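Local coordinates for protein RRNA methyltransferase (Streptomyces viridochromogenes, PDB 1O9H) that methylates N1 of guanine-2535 in 23S ribosomal RNA using S-adenosyl-L-methionine, conferring resistance to the orthosomycin antibiotic avilamycin, at residues T54-C59 / Q79-D84; L173-Y178 / A211-S216. All coordinates share one frame; numbering follows the deposited sequence.

Interaction 1: residues T54-C59 / Q79-D84; sequences TLWDPC and QVIASD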
ATOM      1  N   THR A  54      -8.783   3.506  -8.255  1.00 38.25           N
ATOM      2  CA  THR A  54      -9.017   3.669  -6.823  1.00 37.16           C
ATOM      3  C   THR A  54      -8.350   2.502  -6.118  1.00 35.69           C
ATOM      4  O   THR A  54      -8.664   1.364  -6.392  1.00 35.98           O
ATOM      5  CB  THR A  54     -10.521   3.687  -6.534  1.00 36.95           C
ATOM      6  OG1 THR A  54     -11.102   4.804  -7.191  1.00 35.45           O
ATOM      7  CG2 THR A  54     -10.817   3.928  -5.066  1.00 37.39           C
ATOM      8  N   LEU A  55      -7.421   2.805  -5.223  1.00 34.40           N
ATOM      9  CA  LEU A  55      -6.569   1.818  -4.569  1.00 33.41           C
ATOM     10  C   LEU A  55      -6.900   1.735  -3.081  1.00 32.49           C
ATOM     11  O   LEU A  55      -7.069   2.730  -2.415  1.00 31.29           O
ATOM     12  CB  LEU A  55      -5.094   2.202  -4.795  1.00 33.51           C
ATOM     13  CG  LEU A  55      -4.008   1.564  -3.929  1.00 33.90           C
ATOM     14  CD1 LEU A  55      -3.873   0.092  -4.260  1.00 34.17           C
ATOM     15  CD2 LEU A  55      -2.672   2.310  -4.100  1.00 33.47           C
ATOM     16  N   TRP A  56      -6.974   0.531  -2.556  1.00 32.26           N
ATOM     17  CA  TRP A  56      -7.342   0.327  -1.170  1.00 32.02           C
ATOM     18  C   TRP A  56      -6.367  -0.603  -0.498  1.00 31.34           C
ATOM     19  O   TRP A  56      -6.003  -1.625  -1.058  1.00 31.08           O
ATOM     20  CB  TRP A  56      -8.714  -0.294  -1.153  1.00 32.51           C
ATOM     21  CG  TRP A  56      -9.327  -0.561   0.183  1.00 33.85           C
ATOM     22  CD1 TRP A  56      -9.034   0.025   1.397  1.00 34.44           C
ATOM     23  CD2 TRP A  56     -10.387  -1.480   0.431  1.00 34.78           C
ATOM     24  NE1 TRP A  56      -9.863  -0.483   2.374  1.00 33.88           N
ATOM     25  CE2 TRP A  56     -10.705  -1.405   1.803  1.00 35.05           C
ATOM     26  CE3 TRP A  56     -11.106  -2.366  -0.375  1.00 35.73           C
ATOM     27  CZ2 TRP A  56     -11.701  -2.186   2.380  1.00 36.93           C
ATOM     28  CZ3 TRP A  56     -12.099  -3.142   0.200  1.00 37.34           C
ATOM     29  CH2 TRP A  56     -12.384  -3.048   1.566  1.00 37.56           C
ATOM     30  N   ASP A  57      -5.935  -0.242   0.702  1.00 31.21           N
ATOM     31  CA  ASP A  57      -5.144  -1.124   1.534  1.00 30.86           C
ATOM     32  C   ASP A  57      -5.925  -1.330   2.829  1.00 31.58           C
ATOM     33  O   ASP A  57      -6.087  -0.393   3.610  1.00 31.54           O
ATOM     34  CB  ASP A  57      -3.780  -0.518   1.780  1.00 30.64           C
ATOM     35  CG  ASP A  57      -2.849  -1.462   2.496  1.00 30.58           C
ATOM     36  OD1 ASP A  57      -3.342  -2.450   3.101  1.00 31.85           O
ATOM     37  OD2 ASP A  57      -1.621  -1.271   2.532  1.00 28.66           O
ATOM     38  N   PRO A  58      -6.512  -2.516   2.989  1.00 32.36           N
ATOM     39  CA  PRO A  58      -7.336  -2.844   4.167  1.00 32.71           C
ATOM     40  C   PRO A  58      -6.558  -3.360   5.402  1.00 33.23           C
ATOM     41  O   PRO A  58      -7.141  -3.623   6.430  1.00 33.51           O
ATOM     42  CB  PRO A  58      -8.278  -3.913   3.634  1.00 32.55           C
ATOM     43  CG  PRO A  58      -7.450  -4.630   2.577  1.00 32.66           C
ATOM     44  CD  PRO A  58      -6.516  -3.614   1.998  1.00 32.29           C
ATOM     45  N   CYS A  59      -5.252  -3.495   5.289  1.00 34.02           N
ATOM     46  CA  CYS A  59      -4.403  -3.694   6.441  1.00 33.91           C
ATOM     47  C   CYS A  59      -3.235  -2.748   6.286  1.00 33.52           C
ATOM     48  O   CYS A  59      -2.099  -3.171   6.129  1.00 33.29           O
ATOM     49  CB  CYS A  59      -3.936  -5.146   6.494  1.00 34.36           C
ATOM     50  SG  CYS A  59      -5.281  -6.312   6.213  1.00 35.61           S
ATOM     51  N   GLN A  79      -7.823   8.023  -6.388  1.00 36.48           N
ATOM     52  CA  GLN A  79      -7.805   8.204  -4.946  1.00 36.28           C
ATOM     53  C   GLN A  79      -7.376   6.949  -4.209  1.00 34.68           C
ATOM     54  O   GLN A  79      -7.418   5.863  -4.772  1.00 34.71           O
ATOM     55  CB  GLN A  79      -9.190   8.625  -4.471  1.00 37.25           C
ATOM     56  CG  GLN A  79     -10.157   7.473  -4.268  1.00 39.96           C
ATOM     57  CD  GLN A  79     -11.359   7.906  -3.481  1.00 43.31           C
ATOM     58  OE1 GLN A  79     -11.220   8.377  -2.341  1.00 46.50           O
ATOM     59  NE2 GLN A  79     -12.544   7.757  -4.073  1.00 44.93           N
ATOM     60  N   VAL A  80      -6.971   7.096  -2.948  1.00 33.15           N
ATOM     61  CA  VAL A  80      -6.562   5.947  -2.137  1.00 31.83           C
ATOM     62  C   VAL A  80      -7.341   5.801  -0.811  1.00 31.65           C
ATOM     63  O   VAL A  80      -7.645   6.784  -0.140  1.00 30.66           O
ATOM     64  CB  VAL A  80      -5.066   5.972  -1.845  1.00 31.21           C
ATOM     65  CG1 VAL A  80      -4.291   6.157  -3.127  1.00 31.70           C
ATOM     66  CG2 VAL A  80      -4.709   7.035  -0.852  1.00 29.63           C
ATOM     67  N   ILE A  81      -7.624   4.555  -0.454  1.00 31.52           N
ATOM     68  CA  ILE A  81      -8.321   4.211   0.774  1.00 31.98           C
ATOM     69  C   ILE A  81      -7.377   3.439   1.694  1.00 31.46           C
ATOM     70  O   ILE A  81      -6.733   2.477   1.271  1.00 29.98           O
ATOM     71  CB  ILE A  81      -9.570   3.344   0.516  1.00 32.37           C
ATOM     72  CG1 ILE A  81     -10.430   3.855  -0.659  1.00 33.31           C
ATOM     73  CG2 ILE A  81     -10.425   3.278   1.793  1.00 32.75           C
ATOM     74  CD1 ILE A  81     -11.114   5.126  -0.399  1.00 33.95           C
ATOM     75  N   ALA A  82      -7.289   3.875   2.947  1.00 31.46           N
ATOM     76  CA  ALA A  82      -6.493   3.161   3.944  1.00 32.53           C
ATOM     77  C   ALA A  82      -7.406   2.685   5.067  1.00 33.52           C
ATOM     78  O   ALA A  82      -8.312   3.393   5.502  1.00 33.09           O
ATOM     79  CB  ALA A  82      -5.395   4.058   4.500  1.00 32.08           C
ATOM     80  N   SER A  83      -7.161   1.482   5.538  1.00 35.38           N
ATOM     81  CA  SER A  83      -7.908   0.966   6.670  1.00 36.82           C
ATOM     82  C   SER A  83      -7.152  -0.136   7.385  1.00 38.69           C
ATOM     83  O   SER A  83      -6.301  -0.809   6.821  1.00 38.50           O
ATOM     84  CB  SER A  83      -9.288   0.483   6.221  1.00 36.62           C
ATOM     85  OG  SER A  83      -9.185  -0.637   5.372  1.00 35.42           O
ATOM     86  N   ASP A  84      -7.451  -0.270   8.661  1.00 41.44           N
ATOM     87  CA  ASP A  84      -6.909  -1.339   9.484  1.00 43.54           C
ATOM     88  C   ASP A  84      -7.780  -1.479  10.723  1.00 45.65           C
ATOM     89  O   ASP A  84      -8.595  -0.620  11.001  1.00 45.11           O
ATOM     90  CB  ASP A  84      -5.456  -1.050   9.874  1.00 43.36           C
ATOM     91  CG  ASP A  84      -4.617  -2.309   9.945  1.00 43.73           C
ATOM     92  OD1 ASP A  84      -5.179  -3.371  10.292  1.00 46.16           O
ATOM     93  OD2 ASP A  84      -3.399  -2.352   9.676  1.00 40.93           O
TER
HETATM   94  O   HOH W   1      -9.525  -2.874   6.817  1.00 53.83           O
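Leu55 and Val80 mark the register of two parallel strands, 53-57 and 77-84, joined through helix 64-72 in a beta-alpha-beta unit of the Rossmann-like methyltransferase fold. The short strand axes run 13° apart, and a staggered ladder holds them: Leu55 N donates to Gln79 O, Ile81 N to Leu55 O (2.7 Å), Asp57 N to Ile81 O, and Ser83 N to Asp57 O. All four ladder carbonyls also receive a CA-H contact from across the pair.

One face of the sheet carries Thr54, Trp56, Gln79 and Ile81. There the indole lies across Ile81, with Trp56 CD1 3.5 Å from Ile81 CB, and Ile81 O sits at its edge, in the ring plane. With CG anti to the backbone N (chi1 -178°), the pyrrole edge of Trp56 is turned toward Ser83. Trp56 NE1 thus donates to Ser83 OG at 3.1 Å, 22° out of the ring plane. Ser83 OG has a second use: it donates to a water at 2.7 Å, and that water in turn donates to Pro58 O. Helix 157-164 packs on this face.

On the other face, Asp57 OD1 accepts from Cys59 N at 3.1 Å, an Asx turn at the strand end, and also bonds Thr174 OG1 of the adjoining strand. Cys59 N faces Ser83 O at too poor an angle to bond it. The sequence Asp-Pro-Cys-Cys-Gly-Ser-Gly that begins with the last residue of the first strand is consistent with the glycine-rich cofactor loop of class I methyltransferases, in which an acidic residue near the C-terminal end of the second strand commonly reaches the cofactor ribose. In this structure, Asp84 OD2 accepts from Gly61 N and lies 3.4 Å from Cys59 C.

Interaction 2: residues L173-Y178 / A211-S216; sequences LTDLPY and AVTDRS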
ATOM      1  N   LEU A 173      -4.432  -3.914  -2.473  1.00 38.10           N
ATOM      2  CA  LEU A 173      -3.028  -4.291  -2.286  1.00 39.41           C
ATOM      3  C   LEU A 173      -2.725  -4.210  -0.809  1.00 41.17           C
ATOM      4  O   LEU A 173      -3.034  -3.215  -0.169  1.00 41.12           O
ATOM      5  CB  LEU A 173      -2.108  -3.344  -3.046  1.00 39.02           C
ATOM      6  CG  LEU A 173      -0.704  -3.816  -3.443  1.00 38.99           C
ATOM      7  CD1 LEU A 173      -0.128  -2.861  -4.475  1.00 38.84           C
ATOM      8  CD2 LEU A 173       0.238  -3.914  -2.273  1.00 39.51           C
ATOM      9  N   THR A 174      -2.133  -5.254  -0.255  1.00 43.77           N
ATOM     10  CA  THR A 174      -1.838  -5.255   1.170  1.00 46.07           C
ATOM     11  C   THR A 174      -0.779  -6.279   1.554  1.00 48.23           C
ATOM     12  O   THR A 174      -0.702  -7.350   0.982  1.00 48.04           O
ATOM     13  CB  THR A 174      -3.143  -5.446   1.982  1.00 45.75           C
ATOM     14  OG1 THR A 174      -2.948  -4.989   3.318  1.00 46.03           O
ATOM     15  CG2 THR A 174      -3.540  -6.907   2.128  1.00 46.18           C
ATOM     16  N   ASP A 175       0.048  -5.893   2.519  1.00 51.48           N
ATOM     17  CA  ASP A 175       1.037  -6.759   3.129  1.00 53.97           C
ATOM     18  C   ASP A 175       0.306  -7.383   4.306  1.00 56.69           C
ATOM     19  O   ASP A 175      -0.264  -6.665   5.135  1.00 57.01           O
ATOM     20  CB  ASP A 175       2.223  -5.920   3.609  1.00 53.64           C
ATOM     21  CG  ASP A 175       3.512  -6.720   3.735  1.00 54.06           C
ATOM     22  OD1 ASP A 175       3.612  -7.861   3.228  1.00 53.94           O
ATOM     23  OD2 ASP A 175       4.508  -6.263   4.329  1.00 54.25           O
ATOM     24  N   LEU A 176       0.266  -8.710   4.358  1.00 60.13           N
ATOM     25  CA  LEU A 176      -0.405  -9.386   5.457  1.00 63.13           C
ATOM     26  C   LEU A 176       0.316  -9.074   6.765  1.00 66.12           C
ATOM     27  O   LEU A 176       1.554  -9.105   6.812  1.00 66.64           O
ATOM     28  CB  LEU A 176      -0.430 -10.888   5.230  1.00 63.14           C
ATOM     29  CG  LEU A 176      -1.289 -11.354   4.054  1.00 63.41           C
ATOM     30  CD1 LEU A 176      -0.753 -12.645   3.467  1.00 63.41           C
ATOM     31  CD2 LEU A 176      -2.745 -11.515   4.485  1.00 63.85           C
ATOM     32  N   PRO A 177      -0.443  -8.760   7.813  1.00 69.73           N
ATOM     33  CA  PRO A 177       0.135  -8.399   9.117  1.00 72.39           C
ATOM     34  C   PRO A 177       0.797  -9.560   9.877  1.00 75.35           C
ATOM     35  O   PRO A 177       0.426 -10.723   9.710  1.00 75.53           O
ATOM     36  CB  PRO A 177      -1.078  -7.878   9.894  1.00 72.25           C
ATOM     37  CG  PRO A 177      -2.226  -8.586   9.294  1.00 70.87           C
ATOM     38  CD  PRO A 177      -1.917  -8.710   7.840  1.00 69.80           C
ATOM     39  N   TYR A 178       1.748  -9.205  10.737  1.00 79.02           N
ATOM     40  CA  TYR A 178       2.617 -10.166  11.421  1.00 82.03           C
ATOM     41  C   TYR A 178       1.883 -10.837  12.578  1.00 84.04           C
ATOM     42  O   TYR A 178       2.258 -11.931  13.009  1.00 84.27           O
ATOM     43  CB  TYR A 178       3.896  -9.471  11.936  1.00 82.47           C
ATOM     44  CG  TYR A 178       4.858  -9.052  10.834  1.00 84.90           C
ATOM     45  CD1 TYR A 178       4.439  -8.219   9.785  1.00 87.09           C
ATOM     46  CD2 TYR A 178       6.180  -9.495  10.827  1.00 86.95           C
ATOM     47  CE1 TYR A 178       5.304  -7.842   8.766  1.00 88.22           C
ATOM     48  CE2 TYR A 178       7.059  -9.119   9.808  1.00 88.46           C
ATOM     49  CZ  TYR A 178       6.611  -8.294   8.779  1.00 88.88           C
ATOM     50  OH  TYR A 178       7.466  -7.914   7.766  1.00 89.62           O
ATOM     51  N   ALA A 211      -4.100  -7.955  -4.557  1.00 39.84           N
ATOM     52  CA  ALA A 211      -2.694  -8.331  -4.504  1.00 41.05           C
ATOM     53  C   ALA A 211      -2.270  -8.446  -3.037  1.00 42.56           C
ATOM     54  O   ALA A 211      -2.303  -7.470  -2.319  1.00 42.15           O
ATOM     55  CB  ALA A 211      -1.846  -7.276  -5.223  1.00 41.22           C
ATOM     56  N   VAL A 212      -1.903  -9.643  -2.594  1.00 44.65           N
ATOM     57  CA  VAL A 212      -1.459  -9.850  -1.216  1.00 46.33           C
ATOM     58  C   VAL A 212      -0.021 -10.305  -1.220  1.00 47.99           C
ATOM     59  O   VAL A 212       0.406 -10.983  -2.136  1.00 48.18           O
ATOM     60  CB  VAL A 212      -2.324 -10.883  -0.466  1.00 46.50           C
ATOM     61  CG1 VAL A 212      -3.767 -10.385  -0.322  1.00 46.37           C
ATOM     62  CG2 VAL A 212      -2.306 -12.219  -1.165  1.00 46.89           C
ATOM     63  N   THR A 213       0.722  -9.911  -0.194  1.00 50.64           N
ATOM     64  CA  THR A 213       2.146 -10.233  -0.055  1.00 52.55           C
ATOM     65  C   THR A 213       2.408 -10.857   1.302  1.00 54.71           C
ATOM     66  O   THR A 213       1.766 -10.498   2.285  1.00 55.09           O
ATOM     67  CB  THR A 213       2.981  -8.965  -0.167  1.00 52.25           C
ATOM     68  OG1 THR A 213       2.179  -7.915  -0.724  1.00 53.67           O
ATOM     69  CG2 THR A 213       4.118  -9.141  -1.145  1.00 51.41           C
ATOM     70  N   ASP A 214       3.356 -11.783   1.349  1.00 57.56           N
ATOM     71  CA  ASP A 214       3.753 -12.433   2.592  1.00 59.94           C
ATOM     72  C   ASP A 214       5.245 -12.726   2.576  1.00 62.32           C
ATOM     73  O   ASP A 214       5.888 -12.688   1.525  1.00 62.06           O
ATOM     74  CB  ASP A 214       2.961 -13.732   2.790  1.00 59.96           C
ATOM     75  CG  ASP A 214       2.580 -13.983   4.251  1.00 60.54           C
ATOM     76  OD1 ASP A 214       2.069 -15.087   4.544  1.00 60.99           O
ATOM     77  OD2 ASP A 214       2.740 -13.153   5.172  1.00 60.97           O
ATOM     78  N   ARG A 215       5.791 -13.028   3.751  1.00 65.48           N
ATOM     79  CA  ARG A 215       7.196 -13.418   3.875  1.00 68.13           C
ATOM     80  C   ARG A 215       7.438 -14.884   3.481  1.00 69.43           C
ATOM     81  O   ARG A 215       8.583 -15.323   3.412  1.00 69.88           O
ATOM     82  CB  ARG A 215       7.687 -13.175   5.302  1.00 69.04           C
ATOM     83  CG  ARG A 215       9.192 -12.921   5.423  1.00 72.21           C
ATOM     84  CD  ARG A 215       9.629 -11.513   5.025  1.00 76.37           C
ATOM     85  NE  ARG A 215      11.059 -11.293   5.281  1.00 79.86           N
ATOM     86  CZ  ARG A 215      11.681 -10.106   5.208  1.00 82.83           C
ATOM     87  NH1 ARG A 215      11.006  -8.994   4.891  1.00 83.80           N
ATOM     88  NH2 ARG A 215      12.988 -10.029   5.458  1.00 83.24           N
ATOM     89  N   SER A 216       6.370 -15.636   3.213  1.00 71.04           N
ATOM     90  CA  SER A 216       6.494 -17.031   2.787  1.00 72.31           C
ATOM     91  C   SER A 216       7.032 -17.179   1.360  1.00 73.48           C
ATOM     92  O   SER A 216       7.330 -16.188   0.687  1.00 73.59           O
ATOM     93  CB  SER A 216       5.149 -17.753   2.908  1.00 72.30           C
ATOM     94  OG  SER A 216       4.355 -17.568   1.752  1.00 72.52           O
TER
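Leu176 overlaps the carboxylate of Asp214: its CD1 stands directly above the flat group, 3.7 Å from Asp214 CG and about equally far from both oxygens. CG lies anti to the carbonyl carbon (chi1 -67°), an orientation that carries the branch across the end of the neighbouring strand. The polar rim of that carboxylate is engaged elsewhere, Asp214 OD1 accepting from Val188 N. Leu176 N donates almost straight to Thr213 O (3.1 Å, N-H...O 173°), which extends the ladder past the end of strand 171-175. Before it come Thr174 N to Ala211 O and Thr213 N to Thr174 O, the latter a longer bond of 3.2 Å.

Thr213 has an unusual first torsion, -15°, nearly eclipsing OG1 with its backbone N. This swings OG1 to 3.4 Å from Thr174 O, to which it donates a second, weak bond. Asp175 crosses Thr213 at about a right angle, its OD1 3.6 Å from Thr213 CB, while its OD2 forms a salt bridge with Arg235 on strand 235-241. Two residues earlier on the same face, Leu173 CG meets Ala211 CB at 4.1 Å.

The pair belongs to a beta-alpha-beta unit through helix 190-201. The Asp-Leu-Pro-Tyr sequence that starts on the last residue of strand 171-175 resembles, and by inference may be placed like, the Asn/Asp-Pro-Pro-Tyr motif lining the target-base site in class I enzymes that methylate exocyclic amino groups.

How the interactions relate
Both interactions are buried parallel pairings in the same mixed sheet, their centres about 14 Å apart, and each is closed by its own beta-alpha-beta unit. Strands 53-57 and 171-175 are neighbours, so interactions 1 and 2 are sewn together directly: besides the aspartate-threonine bond, Trp56 O lies 3.1 Å from Leu173 N, a probable hydrogen bond. Interaction 1, flanked by parallel strands 147-151 and 171-175, sits nearer the centre of the chain and combines indole packing with a serine-water relay. Interaction 2, centred farther out between parallel 53-57 and antiparallel 235-241, has fewer backbone bonds; its Asp175 is salt-bridged to arginine, whereas the carboxylates of interaction 1 meet backbone N-H and a threonine hydroxyl.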